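Local coordinates for protein aminoglycoside phosphotransferase (Streptomyces rimosus, PDB 6FUC) that probably transfers a phosphate group from ATP to the 3''-hydroxyl of streptomycin and thereby probably confers resistance to this antibiotic, at residues I2-F7 against A31-A36. Numbering follows the deposited sequence. Where two conformers were deposited one is given.
Sequences IDLTAF and AVFRSA
Phe7 and Phe33, with Ala31, Ile2 and Leu4 around them, show how a short N-terminal helix can be laid on a β-sheet by apolar contacts. Alternation along strand 31-34 turns Ala31 and Phe33 toward the helix, whereas Val32 and Arg34 belong to the other side of the sheet and touch Tyr41. One contact is methyl to methyl: Ile2 CG2 stands 3.6 Å from the Ala31 CB. Because CG2 is anti to the backbone N, this branch, and not CG1, is carried to Ala31. Further on, a methyl meets an aromatic ring, as Leu4 crosses Phe33 obliquely and sends CD2 to the far end of the ring, 3.9 Å from its CZ and equally close to CE2.

The two phenylalanines do not stack on each other. Phe33 reaches out so that its CZ lies 3.9 Å from Phe7 CB, its tip thus received between Leu4 and Phe7, one helical turn apart. CD2 and CE2 of Phe7 in turn approach the Ala31 methyl at a slant, with CD2 4.1 Å from its CB. Asp3 O sits 3.1 Å above the plane of the Phe7 ring, toward its rim, while accepting the first-turn bond from Phe7 N. Leu8, Leu11 and Trp20 extend the apolar surroundings of Phe33. The arrangement is helix-on-sheet packing, here against the five-stranded antiparallel sheet of the N-terminal lobe in a protein-kinase-like fold.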
# COMPACT_ATOMS: atom_id res chain seq x y z
N ILE A 2 -3.09 -5.33 -21.34
CA ILE A 2 -3.91 -4.31 -20.64
C ILE A 2 -4.99 -3.84 -21.60
O ILE A 2 -4.67 -3.54 -22.74
CB ILE A 2 -3.02 -3.12 -20.23
CG1 ILE A 2 -1.94 -3.52 -19.18
CG2 ILE A 2 -3.80 -1.91 -19.74
CD1 ILE A 2 -2.29 -4.61 -18.18
N ASP A 3 -6.25 -3.83 -21.18
CA ASP A 3 -7.37 -3.47 -22.06
C ASP A 3 -7.51 -1.97 -22.26
O ASP A 3 -8.49 -1.34 -21.81
CB ASP A 3 -8.64 -4.08 -21.52
CG ASP A 3 -8.49 -5.51 -21.14
OD1 ASP A 3 -7.68 -6.20 -21.78
OD2 ASP A 3 -9.20 -5.97 -20.25
N LEU A 4 -6.49 -1.40 -22.88
CA LEU A 4 -6.34 0.01 -23.01
C LEU A 4 -7.53 0.65 -23.65
O LEU A 4 -8.04 1.66 -23.11
CB LEU A 4 -5.09 0.48 -23.79
CG LEU A 4 -3.73 0.52 -23.16
CD1 LEU A 4 -2.88 0.98 -24.34
CD2 LEU A 4 -3.71 1.49 -21.95
N THR A 5 -8.01 0.09 -24.75
CA THR A 5 -9.11 0.74 -25.42
C THR A 5 -10.39 0.72 -24.59
O THR A 5 -11.04 1.77 -24.52
CB THR A 5 -9.18 0.31 -26.88
OG1 THR A 5 -7.94 0.66 -27.57
CG2 THR A 5 -10.36 1.02 -27.60
N ALA A 6 -10.74 -0.41 -23.98
CA ALA A 6 -11.92 -0.45 -23.15
C ALA A 6 -11.78 0.53 -21.97
O ALA A 6 -12.76 1.22 -21.62
CB ALA A 6 -12.17 -1.86 -22.62
N PHE A 7 -10.59 0.63 -21.38
CA PHE A 7 -10.42 1.49 -20.23
C PHE A 7 -10.51 2.96 -20.62
O PHE A 7 -11.19 3.75 -19.97
CB PHE A 7 -9.10 1.17 -19.58
CG PHE A 7 -9.02 -0.20 -18.92
CD1 PHE A 7 -10.14 -0.96 -18.63
CD2 PHE A 7 -7.78 -0.70 -18.62
CE1 PHE A 7 -10.00 -2.17 -18.00
CE2 PHE A 7 -7.61 -1.90 -17.95
CZ PHE A 7 -8.76 -2.64 -17.69
N ALA A 31 -4.66 -1.12 -14.75
CA ALA A 31 -3.88 -0.02 -15.29
C ALA A 31 -4.21 1.28 -14.57
O ALA A 31 -5.36 1.49 -14.19
CB ALA A 31 -4.23 0.12 -16.75
N VAL A 32 -3.20 2.13 -14.42
CA VAL A 32 -3.36 3.44 -13.78
C VAL A 32 -3.07 4.50 -14.85
O VAL A 32 -2.12 4.42 -15.66
CB VAL A 32 -2.44 3.60 -12.56
CG1 VAL A 32 -2.49 5.01 -11.98
CG2 VAL A 32 -2.85 2.57 -11.52
N PHE A 33 -3.93 5.50 -14.88
CA PHE A 33 -3.90 6.59 -15.82
C PHE A 33 -3.84 7.90 -15.06
O PHE A 33 -4.30 7.97 -13.93
CB PHE A 33 -5.15 6.61 -16.71
CG PHE A 33 -5.34 5.39 -17.55
CD1 PHE A 33 -5.86 4.22 -16.99
CD2 PHE A 33 -5.01 5.39 -18.88
CE1 PHE A 33 -6.06 3.09 -17.78
CE2 PHE A 33 -5.19 4.26 -19.61
CZ PHE A 33 -5.71 3.13 -19.09
N ARG A 34 -3.35 8.95 -15.71
CA ARG A 34 -3.31 10.31 -15.14
C ARG A 34 -3.82 11.25 -16.19
O ARG A 34 -3.54 11.07 -17.38
CB ARG A 34 -1.89 10.68 -14.66
CG ARG A 34 -1.83 11.95 -13.83
CD ARG A 34 -0.47 12.13 -13.17
NE ARG A 34 0.46 12.40 -14.25
N SER A 35 -4.54 12.28 -15.78
CA SER A 35 -5.01 13.29 -16.68
C SER A 35 -3.81 14.14 -17.12
O SER A 35 -2.78 14.21 -16.45
CB SER A 35 -6.07 14.16 -16.00
OG SER A 35 -5.55 14.89 -14.90
N ALA A 36 -3.95 14.82 -18.26
CA ALA A 36 -2.86 15.61 -18.80
C ALA A 36 -2.43 16.73 -17.85
O ALA A 36 -1.24 17.07 -17.79
CB ALA A 36 -3.25 16.17 -20.14